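3-hydroxyacyl-thioester dehydratase Z (Mycobacterium tuberculosis, PDB 2C2I) probably catalyses the reversible hydration of trans-2-enoyl-CoA to (3R)-3-hydroxyacyl-CoA as a homodimeric hotdog-fold enzyme of fatty acid metabolism. Local coordinates at residues T122-V127 and E144-Y149; A11-E16 and S110-V115; G57-H62 and V100-R105. All blocks are in the same frame, centred on the assembly; numbering follows the deposited sequence.

Interaction 1. Residues T122-V127 and E144-Y149; sequences TVQATV and ESIVRY
Val123, Ala125 and Val127 pair with Tyr149, Val147 and Ser145 as the hydrogen-bonded pairs of two antiparallel strands, whose axes come within 4.5 Å and run at 161° to each other. Each pair exchanges two N-H to C=O bonds. Between them, at the non-hydrogen-bonded pairs Gln124-Arg148 and Thr126-Ile146, the CA-H groups lean on carbonyl oxygens of the opposite strand. On the face that carries Gln124 and Arg148, the guanidinium takes the amide oxygen side-on: Gln124 OE1 accepts from Arg148 NE at 2.8 Å and from Arg148 NH2 at 2.9 Å, with amide and guanidinium planes only 26° apart. The NH2 bond uses a lone pair of OE1, whereas NE approaches nearly along the C=O axis. Both bonds end on one oxygen, so they hold OE1 and help to orient the guanidinium, and the arginine chain reaches it by bending at chi3 (-49°). Its aliphatic part lies against Thr122, CG2 to Arg148 CG being 3.7 Å. The strands form a beta hairpin in the antiparallel sheet of the hotdog fold. By similarity, Gln124 and Arg148 bind the substrate handled by the partner subunit; Tyr89 of the same chain lies beside both, in cation-pi contact with the arginine. Farther along this face, Thr126 CG2 packs on Glu144 CG at 3.6 Å, while Glu144 OE2 is hydrogen-bonded to Asn92. On the other face the Tyr149 ring receives the Ala125 methyl at its edge, CB to CE2 3.9 Å, and Val147 CG1 over one face. Near Val127, a water donates to Val127 O and is hydrogen-bonded to Ser145 OG, at 2.9 and 2.8 Å; the carbonyl also accepts from Ser145 N.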
loop_
_atom_site.group_PDB
_atom_site.type_symbol
_atom_site.label_atom_id
_atom_site.label_comp_id
_atom_site.label_asym_id
_atom_site.label_seq_id
_atom_site.Cartn_x
_atom_site.Cartn_y
_atom_site.Cartn_z
ATOM N N THR A 122 -13.162 19.119 -7.506
ATOM C CA THR A 122 -12.445 18.089 -6.736
ATOM C C THR A 122 -13.375 17.354 -5.758
ATOM O O THR A 122 -13.966 17.959 -4.846
ATOM C CB THR A 122 -11.274 18.712 -5.948
ATOM O OG1 THR A 122 -10.257 19.144 -6.871
ATOM C CG2 THR A 122 -10.674 17.723 -4.937
ATOM N N VAL A 123 -13.501 16.052 -5.968
ATOM C CA VAL A 123 -14.342 15.226 -5.099
ATOM C C VAL A 123 -13.535 14.036 -4.570
ATOM O O VAL A 123 -12.547 13.644 -5.170
ATOM C CB VAL A 123 -15.642 14.757 -5.782
ATOM C CG1 VAL A 123 -16.388 15.946 -6.428
ATOM C CG2 VAL A 123 -15.374 13.668 -6.800
ATOM N N GLN A 124 -13.956 13.508 -3.431
ATOM C CA GLN A 124 -13.262 12.410 -2.789
ATOM C C GLN A 124 -14.225 11.246 -2.688
ATOM O O GLN A 124 -15.265 11.380 -2.057
ATOM C CB GLN A 124 -12.903 12.870 -1.384
ATOM C CG GLN A 124 -11.938 12.028 -0.659
ATOM C CD GLN A 124 -11.068 12.905 0.215
ATOM O OE1 GLN A 124 -10.078 13.486 -0.254
ATOM N NE2 GLN A 124 -11.435 13.027 1.476
ATOM N N ALA A 125 -13.860 10.123 -3.295
ATOM C CA ALA A 125 -14.702 8.927 -3.304
ATOM C C ALA A 125 -14.147 7.895 -2.322
ATOM O O ALA A 125 -12.958 7.588 -2.361
ATOM C CB ALA A 125 -14.747 8.351 -4.675
ATOM N N THR A 126 -15.008 7.365 -1.467
ATOM C CA THR A 126 -14.637 6.272 -0.590
ATOM C C THR A 126 -15.154 4.988 -1.249
ATOM O O THR A 126 -16.333 4.880 -1.578
ATOM C CB THR A 126 -15.191 6.491 0.806
ATOM O OG1 THR A 126 -14.669 7.728 1.318
ATOM C CG2 THR A 126 -14.829 5.332 1.765
ATOM N N VAL A 127 -14.251 4.028 -1.430
ATOM C CA VAL A 127 -14.514 2.835 -2.241
ATOM C C VAL A 127 -14.232 1.587 -1.394
ATOM O O VAL A 127 -13.225 1.541 -0.690
ATOM C CB VAL A 127 -13.633 2.822 -3.510
ATOM C CG1 VAL A 127 -13.904 1.553 -4.348
ATOM C CG2 VAL A 127 -13.860 4.091 -4.396
ATOM N N GLU A 144 -10.994 -0.583 2.318
ATOM C CA GLU A 144 -11.783 0.611 2.053
ATOM C C GLU A 144 -10.793 1.760 1.821
ATOM O O GLU A 144 -9.981 2.064 2.700
ATOM C CB GLU A 144 -12.697 0.910 3.229
ATOM C CG GLU A 144 -13.629 2.098 2.954
ATOM C CD GLU A 144 -14.595 2.289 4.090
ATOM O OE1 GLU A 144 -15.433 1.392 4.295
ATOM O OE2 GLU A 144 -14.491 3.285 4.819
ATOM N N SER A 145 -10.859 2.362 0.629
ATOM C CA SER A 145 -9.844 3.322 0.161
ATOM C C SER A 145 -10.516 4.654 -0.181
ATOM O O SER A 145 -11.737 4.719 -0.322
ATOM C CB SER A 145 -9.094 2.794 -1.061
ATOM O OG SER A 145 -9.964 2.582 -2.173
ATOM N N ILE A 146 -9.707 5.700 -0.291
ATOM C CA ILE A 146 -10.219 7.031 -0.570
ATOM C C ILE A 146 -9.413 7.576 -1.738
ATOM O O ILE A 146 -8.170 7.628 -1.700
ATOM C CB ILE A 146 -10.146 7.964 0.656
ATOM C CG1 ILE A 146 -10.820 7.276 1.866
ATOM C CG2 ILE A 146 -10.817 9.296 0.344
ATOM C CD1 ILE A 146 -10.507 7.892 3.227
ATOM N N VAL A 147 -10.142 7.969 -2.772
ATOM C CA VAL A 147 -9.550 8.493 -3.990
ATOM C C VAL A 147 -10.065 9.904 -4.183
ATOM O O VAL A 147 -11.284 10.109 -4.202
ATOM C CB VAL A 147 -9.959 7.638 -5.212
ATOM C CG1 VAL A 147 -9.360 8.200 -6.498
ATOM C CG2 VAL A 147 -9.541 6.147 -5.011
ATOM N N ARG A 148 -9.144 10.843 -4.372
ATOM C CA ARG A 148 -9.482 12.244 -4.642
ATOM C C ARG A 148 -9.313 12.520 -6.135
ATOM O O ARG A 148 -8.230 12.331 -6.674
ATOM C CB ARG A 148 -8.615 13.175 -3.794
ATOM C CG ARG A 148 -8.789 14.638 -4.105
ATOM C CD ARG A 148 -8.076 15.555 -3.096
ATOM N NE ARG A 148 -8.361 15.216 -1.696
ATOM C CZ ARG A 148 -8.016 15.970 -0.651
ATOM N NH1 ARG A 148 -7.355 17.112 -0.834
ATOM N NH2 ARG A 148 -8.326 15.576 0.577
ATOM N N TYR A 149 -10.408 12.925 -6.786
ATOM C CA TYR A 149 -10.425 13.287 -8.203
ATOM C C TYR A 149 -10.306 14.802 -8.306
ATOM O O TYR A 149 -11.162 15.516 -7.806
ATOM C CB TYR A 149 -11.723 12.805 -8.847
ATOM C CG TYR A 149 -11.876 11.312 -8.867
ATOM C CD1 TYR A 149 -11.201 10.547 -9.810
ATOM C CD2 TYR A 149 -12.699 10.650 -7.943
ATOM C CE1 TYR A 149 -11.333 9.176 -9.844
ATOM C CE2 TYR A 149 -12.829 9.266 -7.978
ATOM C CZ TYR A 149 -12.142 8.547 -8.931
ATOM O OH TYR A 149 -12.259 7.173 -8.976
HETATM O O HOH W 1 -11.192 0.034 -2.084
#

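Interaction 2. Residues A11-E16 and S110-V115; sequences AAAAGE and SSLVGV
Leu112 meets the 11-16 segment through both its backbone and its side chain. Its amide N donates to Glu16 O at 2.8 Å, a fairly straight bond with 164° at the hydrogen, and its own carbonyl O accepts from Gly15 N, also at 2.8 Å. The second bond is more bent, and the donor is tilted out of the carbonyl plane. With CG anti to the backbone N (chi1 -174°), the leucine side chain reaches the turn: CG approaches Ala14 CA, and CD2 lies 3.7 Å from Ala13 O and 4.2 Å from Ala13 CB. Val115 makes the other apolar patch, setting CB and both methyls against the last part of helix 7-12; its CG1 is 4.0 Å from Ala11 CB and its CG2 is 3.8 Å from Ala11 CA. Between these patches the Ala14 methyl rests near Gly114 CA. A type II beta turn from Ala13 to Glu16, closed by Glu16 N to Ala13 O at 3.0 Å, presents Gly15 N to the strand; Gly15 takes the positive phi (82°) that such a turn asks of its third residue. Beyond the turn, Glu16 OE1 forms a salt bridge with Arg2. From helix 7-12, Leu10 packs on both Leu112 and Val115; on the sheet side Ala125 and Val18 touch the leucine. At this surface junction helix 7-12 leads by a turn into strand 17-25, outermost in this chain's hotdog sheet, beside strand 105-119, where Val113 and Gly114 together face Thr126 as a classic beta bulge between strands 105-119 and 122-133.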
loop_
_atom_site.group_PDB
_atom_site.type_symbol
_atom_site.label_atom_id
_atom_site.label_comp_id
_atom_site.label_asym_id
_atom_site.label_seq_id
_atom_site.Cartn_x
_atom_site.Cartn_y
_atom_site.Cartn_z
ATOM N N ALA A 11 -21.135 11.190 -7.641
ATOM C CA ALA A 11 -21.872 11.449 -6.398
ATOM C C ALA A 11 -23.263 10.803 -6.401
ATOM O O ALA A 11 -23.687 10.228 -5.396
ATOM C CB ALA A 11 -21.970 12.934 -6.139
ATOM N N ALA A 12 -23.956 10.865 -7.534
ATOM C CA ALA A 12 -25.303 10.284 -7.641
ATOM C C ALA A 12 -25.321 8.754 -7.549
ATOM O O ALA A 12 -26.379 8.152 -7.308
ATOM C CB ALA A 12 -25.967 10.730 -8.935
ATOM N N ALA A 13 -24.152 8.144 -7.754
ATOM C CA ALA A 13 -24.006 6.683 -7.742
ATOM C C ALA A 13 -23.508 6.139 -6.405
ATOM O O ALA A 13 -23.240 4.924 -6.281
ATOM C CB ALA A 13 -23.090 6.231 -8.884
ATOM N N ALA A 14 -23.395 7.013 -5.401
ATOM C CA ALA A 14 -23.026 6.563 -4.062
ATOM C C ALA A 14 -23.962 5.445 -3.639
ATOM O O ALA A 14 -25.176 5.495 -3.891
ATOM C CB ALA A 14 -23.059 7.727 -3.056
ATOM N N GLY A 15 -23.407 4.411 -3.019
ATOM C CA GLY A 15 -24.229 3.297 -2.607
ATOM C C GLY A 15 -24.520 2.302 -3.724
ATOM O O GLY A 15 -25.409 1.450 -3.568
ATOM N N GLU A 16 -23.795 2.403 -4.844
ATOM C CA GLU A 16 -23.878 1.404 -5.935
ATOM C C GLU A 16 -22.588 0.607 -6.101
ATOM O O GLU A 16 -21.504 1.083 -5.758
ATOM C CB GLU A 16 -24.199 2.074 -7.279
ATOM C CG GLU A 16 -25.564 2.765 -7.330
ATOM C CD GLU A 16 -25.854 3.438 -8.661
ATOM O OE1 GLU A 16 -24.992 3.422 -9.579
ATOM O OE2 GLU A 16 -26.966 3.988 -8.794
ATOM N N SER A 110 -15.571 -3.767 -6.723
ATOM C CA SER A 110 -15.643 -2.547 -5.898
ATOM C C SER A 110 -17.048 -1.934 -5.853
ATOM O O SER A 110 -17.826 -2.059 -6.814
ATOM C CB SER A 110 -14.656 -1.489 -6.417
ATOM O OG SER A 110 -13.306 -1.931 -6.315
ATOM N N SER A 111 -17.337 -1.233 -4.762
ATOM C CA SER A 111 -18.592 -0.485 -4.603
ATOM C C SER A 111 -18.284 0.907 -4.125
ATOM O O SER A 111 -17.290 1.118 -3.419
ATOM C CB SER A 111 -19.475 -1.157 -3.549
ATOM O OG SER A 111 -19.669 -2.519 -3.886
ATOM N N LEU A 112 -19.132 1.870 -4.496
ATOM C CA LEU A 112 -18.929 3.235 -4.033
ATOM C C LEU A 112 -19.612 3.464 -2.679
ATOM O O LEU A 112 -20.851 3.394 -2.564
ATOM C CB LEU A 112 -19.461 4.201 -5.106
ATOM C CG LEU A 112 -19.256 5.692 -4.968
ATOM C CD1 LEU A 112 -17.753 5.989 -4.816
ATOM C CD2 LEU A 112 -19.810 6.322 -6.261
ATOM N N VAL A 113 -18.804 3.720 -1.648
ATOM C CA VAL A 113 -19.335 3.963 -0.307
ATOM C C VAL A 113 -19.931 5.367 -0.203
ATOM O O VAL A 113 -21.054 5.548 0.305
ATOM C CB VAL A 113 -18.267 3.724 0.772
ATOM C CG1 VAL A 113 -18.806 4.044 2.158
ATOM C CG2 VAL A 113 -17.825 2.268 0.729
ATOM N N GLY A 114 -19.208 6.352 -0.721
ATOM C CA GLY A 114 -19.645 7.729 -0.569
ATOM C C GLY A 114 -18.780 8.660 -1.371
ATOM O O GLY A 114 -17.662 8.310 -1.740
ATOM N N VAL A 115 -19.303 9.856 -1.637
ATOM C CA VAL A 115 -18.570 10.839 -2.393
ATOM C C VAL A 115 -18.726 12.148 -1.669
ATOM O O VAL A 115 -19.845 12.540 -1.361
ATOM C CB VAL A 115 -19.134 10.999 -3.823
ATOM C CG1 VAL A 115 -18.420 12.127 -4.537
ATOM C CG2 VAL A 115 -18.995 9.665 -4.617
#

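Interaction 3. Residues G57-H62 and V100-R105; sequences GTTIAH and VPVGSR
Thr59 O accepts from Val102 N at 2.9 Å, and Val100 O accepts from Ala61 N at 2.8 Å, so a single backbone bridge between Ile60 and Pro101 joins two loops of this MaoC-like hotdog domain. The first bond is straight at the hydrogen (179°), though its donor is tilted from the carbonyl plane. The Val102 side chain packs against Thr59. Its CB sits 3.4 Å from Thr59 OG1 and also close to Thr59 O; from there CG2, anti to the carbonyl carbon, lies 3.2 Å from Thr59 OG1 and near Thr59 CB, while CG1 passes OG1 at a looser 4.2 Å. The threonine hydroxyl has its polar partner elsewhere, in Gln28 of helix 28-38, which Val102 also touches. To one side of the bridge Thr58 CG2 meets Pro101 CB, the side chains crossing at about a right angle; to the other, the CB atoms of Ala61 and Val100 are in contact. By similarity Ile60, Ala61 and His62 belong to the substrate-binding site, and Ile60 O is hydrogen-bonded to ND1 of His45, a residue considered important for catalysis, also by similarity. Pro101 starts a type II turn, and Pro101 O accepts from both Ser104 N and Ser104 OG, from the same face of its plane. Past Ala61, a water donates to Ala61 O and accepts from Val100 N, each at 2.9 Å.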
loop_
_atom_site.group_PDB
_atom_site.type_symbol
_atom_site.label_atom_id
_atom_site.label_comp_id
_atom_site.label_asym_id
_atom_site.label_seq_id
_atom_site.Cartn_x
_atom_site.Cartn_y
_atom_site.Cartn_z
ATOM N N GLY A 57 5.169 -22.824 0.780
ATOM C CA GLY A 57 5.595 -23.732 -0.308
ATOM C C GLY A 57 6.013 -23.085 -1.622
ATOM O O GLY A 57 6.486 -23.749 -2.540
ATOM N N THR A 58 5.851 -21.775 -1.723
ATOM C CA THR A 58 6.220 -21.042 -2.920
ATOM C C THR A 58 6.241 -19.582 -2.500
ATOM O O THR A 58 5.787 -19.263 -1.396
ATOM C CB THR A 58 5.189 -21.249 -4.067
ATOM O OG1 THR A 58 5.675 -20.644 -5.274
ATOM C CG2 THR A 58 3.815 -20.641 -3.693
ATOM N N THR A 59 6.760 -18.724 -3.365
ATOM C CA THR A 59 6.820 -17.287 -3.081
ATOM C C THR A 59 5.401 -16.721 -3.083
ATOM O O THR A 59 4.547 -17.189 -3.854
ATOM C CB THR A 59 7.703 -16.508 -4.081
ATOM O OG1 THR A 59 7.415 -16.893 -5.433
ATOM C CG2 THR A 59 9.205 -16.748 -3.790
ATOM N N ILE A 60 5.160 -15.724 -2.229
ATOM C CA ILE A 60 3.864 -15.021 -2.196
ATOM C C ILE A 60 4.075 -13.522 -2.474
ATOM O O ILE A 60 5.169 -12.983 -2.230
ATOM C CB ILE A 60 3.092 -15.270 -0.843
ATOM C CG1 ILE A 60 3.833 -14.700 0.376
ATOM C CG2 ILE A 60 2.778 -16.750 -0.622
ATOM C CD1 ILE A 60 3.041 -14.784 1.664
ATOM N N ALA A 61 3.050 -12.848 -2.996
ATOM C CA ALA A 61 3.124 -11.411 -3.246
ATOM C C ALA A 61 3.259 -10.639 -1.928
ATOM O O ALA A 61 2.852 -11.098 -0.884
ATOM C CB ALA A 61 1.860 -10.930 -3.992
ATOM N N HIS A 62 3.812 -9.437 -2.009
ATOM C CA HIS A 62 3.768 -8.504 -0.885
ATOM C C HIS A 62 2.308 -8.076 -0.725
ATOM O O HIS A 62 1.663 -7.765 -1.717
ATOM C CB HIS A 62 4.562 -7.235 -1.209
ATOM C CG HIS A 62 6.013 -7.459 -1.503
ATOM N ND1 HIS A 62 6.462 -7.985 -2.698
ATOM C CD2 HIS A 62 7.122 -7.139 -0.790
ATOM C CE1 HIS A 62 7.784 -8.030 -2.685
ATOM N NE2 HIS A 62 8.209 -7.530 -1.535
ATOM N N VAL A 100 -1.201 -14.475 -1.629
ATOM C CA VAL A 100 -1.324 -14.582 -3.060
ATOM C C VAL A 100 -0.077 -15.333 -3.520
ATOM O O VAL A 100 1.006 -14.737 -3.587
ATOM C CB VAL A 100 -1.400 -13.191 -3.721
ATOM C CG1 VAL A 100 -1.498 -13.303 -5.247
ATOM C CG2 VAL A 100 -2.588 -12.385 -3.152
ATOM N N PRO A 101 -0.211 -16.646 -3.810
ATOM C CA PRO A 101 0.953 -17.316 -4.395
ATOM C C PRO A 101 1.348 -16.634 -5.689
ATOM O O PRO A 101 0.479 -16.243 -6.464
ATOM C CB PRO A 101 0.422 -18.736 -4.683
ATOM C CG PRO A 101 -0.673 -18.921 -3.691
ATOM C CD PRO A 101 -1.342 -17.578 -3.628
ATOM N N VAL A 102 2.646 -16.473 -5.928
ATOM C CA VAL A 102 3.124 -15.965 -7.203
ATOM C C VAL A 102 2.623 -16.907 -8.308
ATOM O O VAL A 102 2.533 -18.106 -8.081
ATOM C CB VAL A 102 4.667 -15.843 -7.230
ATOM C CG1 VAL A 102 5.136 -15.463 -8.614
ATOM C CG2 VAL A 102 5.146 -14.789 -6.233
ATOM N N GLY A 103 2.281 -16.350 -9.467
ATOM C CA GLY A 103 1.664 -17.106 -10.568
ATOM C C GLY A 103 0.152 -17.197 -10.523
ATOM O O GLY A 103 -0.467 -17.584 -11.511
ATOM N N SER A 104 -0.445 -16.881 -9.372
ATOM C CA SER A 104 -1.903 -16.893 -9.197
ATOM C C SER A 104 -2.605 -15.765 -9.923
ATOM O O SER A 104 -1.987 -14.756 -10.252
ATOM C CB SER A 104 -2.257 -16.772 -7.720
ATOM O OG SER A 104 -1.821 -17.926 -7.039
ATOM N N ARG A 105 -3.920 -15.936 -10.134
ATOM C CA ARG A 105 -4.755 -14.870 -10.682
ATOM C C ARG A 105 -5.585 -14.211 -9.583
ATOM O O ARG A 105 -6.045 -14.870 -8.643
ATOM C CB ARG A 105 -5.667 -15.379 -11.795
ATOM C CG ARG A 105 -4.898 -15.893 -12.999
ATOM C CD ARG A 105 -5.753 -15.874 -14.254
ATOM N NE ARG A 105 -6.983 -16.638 -14.072
ATOM C CZ ARG A 105 -7.956 -16.679 -14.972
ATOM N NH1 ARG A 105 -7.834 -16.001 -16.113
ATOM N NH2 ARG A 105 -9.048 -17.394 -14.732
HETATM O O HOH W 2 0.521 -12.618 -0.233
#

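Interactions 1 and 2 are neighbours in the antiparallel sheet, their centres 10 Å apart. Strands 105-119 and 122-133 lie side by side there, and the backbone of Thr126 reaches across to Val113 and Gly114. Interaction 3 lies on the opposite side of the chain's centre, about 29 Å from interaction 1 and 32 Å from interaction 2, centre to centre. Along the chain, interaction 3 falls wholly between the two segments of interaction 2, and interaction 1 follows both. Strand 105-119 links the two regions: it starts at the last residue of 100-105 and includes 110-115. Substrate-binding residues, assigned by similarity, occur in interactions 1 and 3, those of interaction 1 probably serving the partner subunit's site, consistent with sites shared across the dimer.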